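Local coordinates for sulfur oxidation protein soxB (Thermus thermophilus, PDB 2WDE), which probably acts as a two-manganese hydrolase of the 5'-nucleotidase family in bacterial sulfur oxidation, at residues Gly131-Asn136 against His163-Leu168; Leu281-His286 against Trp301-Ser306; Val404-Thr409 against Thr425-Pro430. One frame throughout, in Å; residues are numbered along the deposited sequence.

All three contacts meet at one thiosulfate beside two manganese ions. Contacts 1 and 2 supply metal ligands from the metal-binding part of the chain. Their centres lie about 18 Å apart, yet H163 ND1 comes within 3.4 Å of H286 ND1 because both bind the same ion. Contact 3 belongs to the C-terminal part and closes on the anion from another side. Its centre is about 11 Å from that of contact 1 and about 22 Å from that of contact 2. Probable hydrogen bonds join contacts 1 and 3, from N136 ND2 to G426 O (3.1 Å) and from T428 OG1 to T167 O (2.7 Å). Contact 2 reaches contact 3 where H286 packs on R405.

Contact 1 (Gly131-Asn136 against His163-Leu168); sequences GDTWTN and HWEWTL. With MN (manganese (II) ion), chain G; MN (manganese (II) ion), chain F; THJ (thiosulfate), chain H.
D132 and E165 meet at the dimanganese site of a metallophosphoesterase-type domain. OE1 of E165 takes the N-H of D132 on its syn lone pair (3.1 Å), and H163 N nearly end-on. Its OE2 takes T133 N on its syn lone pair (2.7 Å). It takes W134 N on the anti side, 32° out of the carboxylate plane. Four N-H groups likely stabilise this charge. CG of E165, anti to the carbonyl carbon (chi1 -85°), lies over one face of the W134 ring, 3.4 Å from CE3, and the bend at chi2 turns the carboxylate toward the N-H groups. With an alanine here, four backbone N-H groups would probably lose their acceptor and the turn carrying D132 could shift. D132 OD1 receives W164 N nearly head-on at 2.7 Å, and the W164 ring edge faces it. D132 OD2 bridges the two manganese ions, 2.2 Å from the one that H163 ND1 also binds. H263 and H286 add to that ion, and D36, H38 and H288 to the other. G131-D132 is the metallophosphoesterase GD motif, and the H163-E165 loop probably holds the place of GNH(E/D), with H163 for the usual Asn.

Contact 2 (Leu281-His286 against Trp301-Ser306); sequences LILSGH and WIVAGS. With MN (manganese (II) ion), chain G; THJ (thiosulfate), chain H.
W301 touches L281 through its CB and not through its indole, which leads away and meets R296 in a cation-pi contact. The other flat group, the H286 ring, stacks on Y219 and meets the H263 and H163 rings at a slant. L281 CG is anti to its own N (chi1 168°), which brings CD1 across to W301 CB at 3.9 Å. L283 CD2 lies alongside V303 CB, both pointing the same way. L281 and V303 pack on strand 311-320. I282, S284, I302 and A304 line the other sheet face, against helix 266-273, where S284 OG, in one of two conformers, hydrogen-bonds D269. Backbone hydrogen bonds tie the parallel strands. I282 N donates to W301 O at 2.8 Å, V303 N to I282 O at 2.9 Å and S284 N to V303 O at 2.8 Å. G305 N still reaches S284 O at 3.0 Å. H286 lies just beyond G285 at the end of the first strand. Its ND1 binds manganese at 2.3 Å, and its O accepts from the water bridging both ions (2.7 Å). D36 holds H286 N. G285, H286 and H288, which binds the other manganese, form the GHxH motif typical of metallophosphoesterases.

Contact 3 (Val404-Thr409 against Thr425-Pro430); sequences VRWGTT and TGFTYP. With THJ (thiosulfate), chain H.
W406 drives the far corner of its indole, CZ2 and CH2, into the face of F427. The pair is edge-to-face, with centroids of the six-membered rings 4.8 Å apart and planes at 59°. CH2 of W406 comes to 3.6 Å from CE2 of F427. V404 joins both rings. Its CG1 reaches CZ of F427 at 4.0 Å, and its CG2 sits over the centre of one W406 face. The backbone of the second loop meets the W406 edge, with G426 N 3.7 Å from CZ3. The inner edge of the same indole borders the anion: W406 CD1 lies 3.3 Å from thiosulfate O2, near the ring plane. R405 supplies the charge. Its NH1 donates to thiosulfate O3 at 3.0 Å (158°), and O3 lies at the edge of the guanidinium, in its plane. V404 CB packs on the outer sulfur S2 at 3.7 Å. One row of three residues thus offers the ligand an apolar wall, a cation and a ring edge.

Further out, CG of W406 stands between its own N and carbonyl carbon (chi1 47°), which swings the indole across to F427. H38, a manganese ligand, stacks on the W406 ring. G426 centres an inverse gamma turn, closed by F427 N to T425 O; the turn lies directly before F427. The face of Y429 backs F427. Both loops belong to the 5'-nucleotidase C-terminal domain. V404-T409 follows strand 398-401, while T425-P430 joins helix 418-425 to strand 431-438 and packs through T425 and P430 on helix 526-537.

Contact 1 (Gly131-Asn136 against His163-Leu168)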
loop_
_atom_site.group_PDB
_atom_site.type_symbol
_atom_site.label_atom_id
_atom_site.label_comp_id
_atom_site.label_asym_id
_atom_site.label_seq_id
_atom_site.Cartn_x
_atom_site.Cartn_y
_atom_site.Cartn_z
ATOM N N GLY A 131 6.544 4.948 -4.977
ATOM C CA GLY A 131 7.002 4.930 -3.592
ATOM C C GLY A 131 6.501 3.748 -2.768
ATOM O O GLY A 131 5.744 2.909 -3.268
ATOM N N ASP A 132 6.932 3.684 -1.502
ATOM C CA ASP A 132 6.640 2.536 -0.641
ATOM C C ASP A 132 7.238 1.346 -1.354
ATOM O O ASP A 132 6.630 0.286 -1.486
ATOM C CB ASP A 132 5.144 2.343 -0.397
ATOM C CG ASP A 132 4.654 3.146 0.775
ATOM O OD1 ASP A 132 5.476 3.923 1.323
ATOM O OD2 ASP A 132 3.455 3.060 1.118
ATOM N N THR A 133 8.456 1.562 -1.826
ATOM C CA THR A 133 9.196 0.571 -2.588
ATOM C C THR A 133 10.293 -0.170 -1.816
ATOM O O THR A 133 10.456 -1.379 -1.966
ATOM C CB THR A 133 9.848 1.254 -3.807
ATOM O OG1 THR A 133 8.868 2.033 -4.505
ATOM C CG2 THR A 133 10.467 0.220 -4.744
ATOM N N TRP A 134 11.118 0.588 -1.107
ATOM C CA TRP A 134 12.336 0.064 -0.481
ATOM C C TRP A 134 12.176 -0.826 0.731
ATOM O O TRP A 134 13.128 -1.509 1.133
ATOM C CB TRP A 134 13.225 1.234 -0.050
ATOM C CG TRP A 134 13.754 2.065 -1.172
ATOM C CD1 TRP A 134 13.729 1.767 -2.512
ATOM C CD2 TRP A 134 14.496 3.276 -1.039
ATOM N NE1 TRP A 134 14.354 2.768 -3.226
ATOM C CE2 TRP A 134 14.826 3.710 -2.344
ATOM C CE3 TRP A 134 14.845 4.088 0.055
ATOM C CZ2 TRP A 134 15.518 4.905 -2.581
ATOM C CZ3 TRP A 134 15.544 5.268 -0.182
ATOM C CH2 TRP A 134 15.864 5.669 -1.496
ATOM N N THR A 135 11.008 -0.745 1.358
ATOM C CA THR A 135 10.784 -1.387 2.645
ATOM C C THR A 135 9.807 -2.560 2.694
ATOM O O THR A 135 9.142 -2.892 1.707
ATOM C CB THR A 135 10.304 -0.306 3.628
ATOM O OG1 THR A 135 9.193 0.384 3.040
ATOM C CG2 THR A 135 11.418 0.717 3.900
ATOM N N ASN A 136 9.708 -3.148 3.888
ATOM C CA ASN A 136 8.722 -4.185 4.197
ATOM C C ASN A 136 8.789 -5.530 3.483
ATOM O O ASN A 136 7.775 -6.039 2.990
ATOM C CB ASN A 136 7.328 -3.586 4.122
ATOM C CG ASN A 136 7.295 -2.154 4.628
ATOM O OD1 ASN A 136 7.087 -1.219 3.859
ATOM N ND2 ASN A 136 7.554 -1.972 5.925
ATOM N N HIS A 163 7.439 7.419 0.875
ATOM C CA HIS A 163 6.639 7.370 2.083
ATOM C C HIS A 163 7.375 6.484 3.087
ATOM O O HIS A 163 8.170 6.986 3.889
ATOM C CB HIS A 163 5.210 6.882 1.858
ATOM C CG HIS A 163 4.476 6.593 3.142
ATOM N ND1 HIS A 163 3.294 5.887 3.189
ATOM C CD2 HIS A 163 4.780 6.901 4.427
ATOM C CE1 HIS A 163 2.910 5.753 4.448
ATOM N NE2 HIS A 163 3.783 6.380 5.219
ATOM N N TRP A 164 7.146 5.172 3.010
ATOM C CA TRP A 164 7.767 4.217 3.932
ATOM C C TRP A 164 9.300 4.158 3.840
ATOM O O TRP A 164 9.974 3.632 4.732
ATOM C CB TRP A 164 7.142 2.824 3.777
ATOM C CG TRP A 164 5.859 2.630 4.573
ATOM C CD1 TRP A 164 4.592 2.982 4.194
ATOM C CD2 TRP A 164 5.739 2.054 5.881
ATOM N NE1 TRP A 164 3.686 2.623 5.171
ATOM C CE2 TRP A 164 4.370 2.067 6.221
ATOM C CE3 TRP A 164 6.659 1.519 6.794
ATOM C CZ2 TRP A 164 3.903 1.627 7.460
ATOM C CZ3 TRP A 164 6.187 1.053 8.016
ATOM C CH2 TRP A 164 4.819 1.098 8.328
ATOM N N GLU A 165 9.840 4.699 2.755
ATOM C CA GLU A 165 11.291 4.783 2.573
ATOM C C GLU A 165 11.920 5.415 3.823
ATOM O O GLU A 165 13.011 5.031 4.254
ATOM C CB GLU A 165 11.609 5.696 1.373
ATOM C CG GLU A 165 11.589 5.017 0.007
ATOM C CD GLU A 165 10.211 4.514 -0.377
ATOM O OE1 GLU A 165 9.214 5.147 0.011
ATOM O OE2 GLU A 165 10.125 3.506 -1.101
ATOM N N TRP A 166 11.235 6.401 4.386
ATOM C CA TRP A 166 11.767 7.121 5.531
ATOM C C TRP A 166 11.901 6.315 6.815
ATOM O O TRP A 166 12.584 6.750 7.743
ATOM C CB TRP A 166 11.063 8.467 5.728
ATOM C CG TRP A 166 11.239 9.346 4.520
ATOM C CD1 TRP A 166 10.405 9.438 3.436
ATOM C CD2 TRP A 166 12.399 10.122 4.201
ATOM N NE1 TRP A 166 10.967 10.257 2.473
ATOM C CE2 TRP A 166 12.177 10.712 2.936
ATOM C CE3 TRP A 166 13.597 10.393 4.874
ATOM C CZ2 TRP A 166 13.108 11.562 2.333
ATOM C CZ3 TRP A 166 14.530 11.221 4.263
ATOM C CH2 TRP A 166 14.274 11.804 3.012
ATOM N N THR A 167 11.302 5.120 6.853
ATOM C CA THR A 167 11.423 4.278 8.042
ATOM C C THR A 167 12.808 3.663 8.135
ATOM O O THR A 167 13.150 2.992 9.112
ATOM C CB THR A 167 10.279 3.257 8.207
ATOM O OG1 THR A 167 10.305 2.312 7.136
ATOM C CG2 THR A 167 8.939 3.983 8.255
ATOM N N LEU A 168 13.625 3.938 7.127
ATOM C CA LEU A 168 15.005 3.479 7.132
ATOM C C LEU A 168 15.840 4.529 7.871
ATOM O O LEU A 168 17.005 4.301 8.180
ATOM C CB LEU A 168 15.515 3.338 5.700
ATOM C CG LEU A 168 14.916 2.149 4.945
ATOM C CD1 LEU A 168 15.364 2.154 3.490
ATOM C CD2 LEU A 168 15.279 0.840 5.627
HETATM MN MN MN G . 2.116 4.754 1.692
HETATM MN MN MN F . 2.000 1.348 0.645
HETATM S S1 THJ H . 0.650 2.270 3.498
HETATM O O1 THJ H . 1.460 3.469 3.571
HETATM O O2 THJ H . 1.307 1.169 2.800
HETATM O O3 THJ H . -0.692 2.537 2.989
HETATM S S2 THJ H . 0.405 1.635 5.416
HETATM O O HOH W 1 0.883 2.942 0.917
#

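Contact 2 (Leu281-His286 against Trp301-Ser306)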
loop_
_atom_site.group_PDB
_atom_site.type_symbol
_atom_site.label_atom_id
_atom_site.label_comp_id
_atom_site.label_asym_id
_atom_site.label_seq_id
_atom_site.Cartn_x
_atom_site.Cartn_y
_atom_site.Cartn_z
ATOM N N LEU A 281 -2.668 14.853 -15.198
ATOM C CA LEU A 281 -2.763 13.456 -14.836
ATOM C C LEU A 281 -2.106 13.251 -13.484
ATOM O O LEU A 281 -1.084 13.867 -13.186
ATOM C CB LEU A 281 -2.067 12.594 -15.893
ATOM C CG LEU A 281 -1.819 11.130 -15.557
ATOM C CD1 LEU A 281 -3.144 10.364 -15.646
ATOM C CD2 LEU A 281 -0.763 10.517 -16.513
ATOM N N ILE A 282 -2.724 12.426 -12.649
ATOM C CA ILE A 282 -2.131 12.099 -11.355
ATOM C C ILE A 282 -1.987 10.593 -11.302
ATOM O O ILE A 282 -2.941 9.880 -11.591
ATOM C CB ILE A 282 -2.962 12.583 -10.137
ATOM C CG1 ILE A 282 -3.072 14.113 -10.104
ATOM C CG2 ILE A 282 -2.274 12.121 -8.842
ATOM C CD1 ILE A 282 -4.111 14.645 -9.095
ATOM N N LEU A 283 -0.787 10.124 -10.976
ATOM C CA LEU A 283 -0.510 8.704 -10.803
ATOM C C LEU A 283 -0.558 8.563 -9.283
ATOM O O LEU A 283 0.380 8.947 -8.587
ATOM C CB LEU A 283 0.875 8.362 -11.344
ATOM C CG LEU A 283 0.997 8.617 -12.856
ATOM C CD1 LEU A 283 2.409 8.299 -13.334
ATOM C CD2 LEU A 283 -0.047 7.800 -13.633
ATOM N N SER A 284 -1.688 8.055 -8.793
ATOM C CA SER A 284 -1.963 7.955 -7.360
ATOM C C SER A 284 -1.466 6.703 -6.641
ATOM O O SER A 284 -2.021 5.614 -6.805
ATOM C CB SER A 284 -3.468 8.120 -7.094
ATOM O OG SER A 284 -3.941 9.388 -7.503
ATOM N N GLY A 285 -0.465 6.874 -5.778
ATOM C CA GLY A 285 0.037 5.774 -4.973
ATOM C C GLY A 285 -0.582 5.843 -3.572
ATOM O O GLY A 285 -1.576 6.540 -3.368
ATOM N N HIS A 286 0.023 5.128 -2.620
ATOM C CA HIS A 286 -0.370 5.103 -1.205
ATOM C C HIS A 286 -1.622 4.326 -0.817
ATOM O O HIS A 286 -1.602 3.575 0.158
ATOM C CB HIS A 286 -0.428 6.498 -0.593
ATOM C CG HIS A 286 -0.723 6.494 0.880
ATOM N ND1 HIS A 286 0.140 5.957 1.816
ATOM C CD2 HIS A 286 -1.791 6.955 1.573
ATOM C CE1 HIS A 286 -0.398 6.065 3.018
ATOM N NE2 HIS A 286 -1.567 6.672 2.899
ATOM N N TRP A 301 -7.080 13.541 -14.948
ATOM C CA TRP A 301 -7.271 12.097 -14.989
ATOM C C TRP A 301 -6.419 11.524 -13.857
ATOM O O TRP A 301 -5.287 11.972 -13.621
ATOM C CB TRP A 301 -6.787 11.492 -16.305
ATOM C CG TRP A 301 -7.649 11.845 -17.489
ATOM C CD1 TRP A 301 -7.318 12.672 -18.527
ATOM C CD2 TRP A 301 -8.964 11.345 -17.780
ATOM N NE1 TRP A 301 -8.354 12.728 -19.434
ATOM C CE2 TRP A 301 -9.374 11.925 -18.999
ATOM C CE3 TRP A 301 -9.837 10.470 -17.124
ATOM C CZ2 TRP A 301 -10.617 11.664 -19.574
ATOM C CZ3 TRP A 301 -11.078 10.211 -17.696
ATOM C CH2 TRP A 301 -11.461 10.822 -18.899
ATOM N N ILE A 302 -6.957 10.519 -13.184
ATOM C CA ILE A 302 -6.261 9.867 -12.067
ATOM C C ILE A 302 -6.151 8.370 -12.331
ATOM O O ILE A 302 -7.153 7.706 -12.639
ATOM C CB ILE A 302 -7.006 10.121 -10.748
ATOM C CG1 ILE A 302 -7.081 11.619 -10.444
ATOM C CG2 ILE A 302 -6.382 9.309 -9.592
ATOM C CD1 ILE A 302 -7.815 11.944 -9.144
ATOM N N VAL A 303 -4.936 7.844 -12.180
ATOM C CA VAL A 303 -4.657 6.425 -12.378
ATOM C C VAL A 303 -3.898 5.927 -11.138
ATOM O O VAL A 303 -2.871 6.500 -10.767
ATOM C CB VAL A 303 -3.824 6.208 -13.666
ATOM C CG1 VAL A 303 -3.326 4.757 -13.746
ATOM C CG2 VAL A 303 -4.649 6.613 -14.926
ATOM N N ALA A 304 -4.410 4.878 -10.497
ATOM C CA ALA A 304 -3.801 4.344 -9.270
ATOM C C ALA A 304 -2.656 3.376 -9.554
ATOM O O ALA A 304 -2.610 2.761 -10.618
ATOM C CB ALA A 304 -4.869 3.689 -8.381
ATOM N N GLY A 305 -1.736 3.244 -8.596
ATOM C CA GLY A 305 -0.545 2.420 -8.737
ATOM C C GLY A 305 -0.603 0.989 -8.234
ATOM O O GLY A 305 0.369 0.248 -8.362
ATOM N N SER A 306 -1.752 0.582 -7.697
ATOM C CA SER A 306 -1.920 -0.783 -7.193
ATOM C C SER A 306 -0.871 -1.077 -6.125
ATOM O O SER A 306 -0.527 -0.186 -5.351
ATOM C CB SER A 306 -1.845 -1.810 -8.331
ATOM O OG SER A 306 -2.278 -3.091 -7.887
HETATM MN MN MN G . 2.116 4.754 1.692
HETATM S S1 THJ H . 0.650 2.270 3.498
HETATM O O1 THJ H . 1.460 3.469 3.571
HETATM O O2 THJ H . 1.307 1.169 2.800
HETATM O O3 THJ H . -0.692 2.537 2.989
HETATM S S2 THJ H . 0.405 1.635 5.416
HETATM O O HOH W 1 0.883 2.942 0.917
#

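Contact 3 (Val404-Thr409 against Thr425-Pro430)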
loop_
_atom_site.group_PDB
_atom_site.type_symbol
_atom_site.label_atom_id
_atom_site.label_comp_id
_atom_site.label_asym_id
_atom_site.label_seq_id
_atom_site.Cartn_x
_atom_site.Cartn_y
_atom_site.Cartn_z
ATOM N N VAL A 404 -2.182 -1.599 8.280
ATOM C CA VAL A 404 -1.393 -1.190 7.118
ATOM C C VAL A 404 -1.986 -1.851 5.865
ATOM O O VAL A 404 -2.691 -2.861 5.964
ATOM C CB VAL A 404 0.118 -1.514 7.288
ATOM C CG1 VAL A 404 0.695 -0.746 8.493
ATOM C CG2 VAL A 404 0.349 -3.032 7.431
ATOM N N ARG A 405 -1.716 -1.252 4.707
ATOM C CA ARG A 405 -2.196 -1.720 3.405
ATOM C C ARG A 405 -1.257 -2.735 2.759
ATOM O O ARG A 405 -1.611 -3.383 1.780
ATOM C CB ARG A 405 -2.296 -0.522 2.462
ATOM C CG ARG A 405 -3.392 0.466 2.827
ATOM C CD ARG A 405 -3.671 1.441 1.682
ATOM N NE ARG A 405 -4.749 2.356 2.053
ATOM C CZ ARG A 405 -4.573 3.454 2.789
ATOM N NH1 ARG A 405 -3.359 3.806 3.184
ATOM N NH2 ARG A 405 -5.608 4.209 3.120
ATOM N N TRP A 406 -0.028 -2.807 3.257
ATOM C CA TRP A 406 0.927 -3.753 2.730
ATOM C C TRP A 406 0.794 -5.135 3.382
ATOM O O TRP A 406 0.268 -5.274 4.486
ATOM C CB TRP A 406 2.366 -3.223 2.836
ATOM C CG TRP A 406 2.765 -2.631 4.164
ATOM C CD1 TRP A 406 2.670 -1.322 4.537
ATOM C CD2 TRP A 406 3.534 -3.284 5.188
ATOM N NE1 TRP A 406 3.255 -1.136 5.764
ATOM C CE2 TRP A 406 3.795 -2.324 6.185
ATOM C CE3 TRP A 406 3.930 -4.608 5.404
ATOM C CZ2 TRP A 406 4.468 -2.638 7.366
ATOM C CZ3 TRP A 406 4.622 -4.918 6.571
ATOM C CH2 TRP A 406 4.875 -3.935 7.537
ATOM N N GLY A 407 1.290 -6.154 2.695
ATOM C CA GLY A 407 1.192 -7.515 3.189
ATOM C C GLY A 407 1.161 -8.483 2.022
ATOM O O GLY A 407 1.652 -8.182 0.928
ATOM N N THR A 408 0.585 -9.659 2.258
ATOM C CA THR A 408 0.533 -10.702 1.239
ATOM C C THR A 408 -0.660 -11.597 1.554
ATOM O O THR A 408 -1.361 -11.362 2.535
ATOM C CB THR A 408 1.874 -11.471 1.202
ATOM O OG1 THR A 408 1.932 -12.323 0.054
ATOM C CG2 THR A 408 2.041 -12.296 2.454
ATOM N N THR A 409 -0.909 -12.592 0.710
ATOM C CA THR A 409 -2.036 -13.498 0.898
ATOM C C THR A 409 -1.591 -14.956 0.859
ATOM O O THR A 409 -0.966 -15.401 -0.103
ATOM C CB THR A 409 -3.136 -13.256 -0.161
ATOM O OG1 THR A 409 -3.485 -11.872 -0.179
ATOM C CG2 THR A 409 -4.381 -14.112 0.149
ATOM N N THR A 425 4.841 -8.271 8.640
ATOM C CA THR A 425 5.234 -7.539 9.842
ATOM C C THR A 425 6.621 -6.893 9.770
ATOM O O THR A 425 7.187 -6.509 10.810
ATOM C CB THR A 425 5.132 -8.457 11.079
ATOM O OG1 THR A 425 6.067 -9.522 10.938
ATOM C CG2 THR A 425 3.712 -9.061 11.198
ATOM N N GLY A 426 7.155 -6.766 8.557
ATOM C CA GLY A 426 8.478 -6.198 8.333
ATOM C C GLY A 426 8.627 -4.696 8.542
ATOM O O GLY A 426 9.129 -3.978 7.667
ATOM N N PHE A 427 8.247 -4.225 9.723
ATOM C CA PHE A 427 8.448 -2.819 10.098
ATOM C C PHE A 427 9.911 -2.701 10.542
ATOM O O PHE A 427 10.470 -3.668 11.049
ATOM C CB PHE A 427 7.621 -2.483 11.341
ATOM C CG PHE A 427 6.134 -2.534 11.134
ATOM C CD1 PHE A 427 5.408 -1.362 10.974
ATOM C CD2 PHE A 427 5.445 -3.739 11.218
ATOM C CE1 PHE A 427 4.018 -1.396 10.831
ATOM C CE2 PHE A 427 4.064 -3.778 11.043
ATOM C CZ PHE A 427 3.358 -2.618 10.857
ATOM N N THR A 428 10.501 -1.508 10.436
ATOM C CA THR A 428 11.858 -1.304 10.950
ATOM C C THR A 428 11.752 -1.151 12.467
ATOM O O THR A 428 12.752 -1.238 13.178
ATOM C CB THR A 428 12.573 -0.084 10.318
ATOM O OG1 THR A 428 11.720 1.050 10.399
ATOM C CG2 THR A 428 12.964 -0.368 8.853
ATOM N N TYR A 429 10.528 -0.924 12.945
ATOM C CA TYR A 429 10.224 -0.817 14.372
ATOM C C TYR A 429 9.123 -1.849 14.653
ATOM O O TYR A 429 7.962 -1.500 14.869
ATOM C CB TYR A 429 9.699 0.578 14.718
ATOM C CG TYR A 429 8.641 1.126 13.773
ATOM C CD1 TYR A 429 7.318 1.257 14.180
ATOM C CD2 TYR A 429 8.977 1.554 12.487
ATOM C CE1 TYR A 429 6.351 1.793 13.327
ATOM C CE2 TYR A 429 8.016 2.090 11.629
ATOM C CZ TYR A 429 6.713 2.202 12.049
ATOM O OH TYR A 429 5.774 2.758 11.200
ATOM N N PRO A 430 9.488 -3.132 14.686
ATOM C CA PRO A 430 8.523 -4.238 14.804
ATOM C C PRO A 430 8.139 -4.650 16.222
ATOM O O PRO A 430 7.406 -5.618 16.410
ATOM C CB PRO A 430 9.279 -5.390 14.144
ATOM C CG PRO A 430 10.719 -5.126 14.552
ATOM C CD PRO A 430 10.868 -3.618 14.476
HETATM S S1 THJ H . 0.650 2.270 3.498
HETATM O O1 THJ H . 1.460 3.469 3.571
HETATM O O2 THJ H . 1.307 1.169 2.800
HETATM O O3 THJ H . -0.692 2.537 2.989
HETATM S S2 THJ H . 0.405 1.635 5.416
#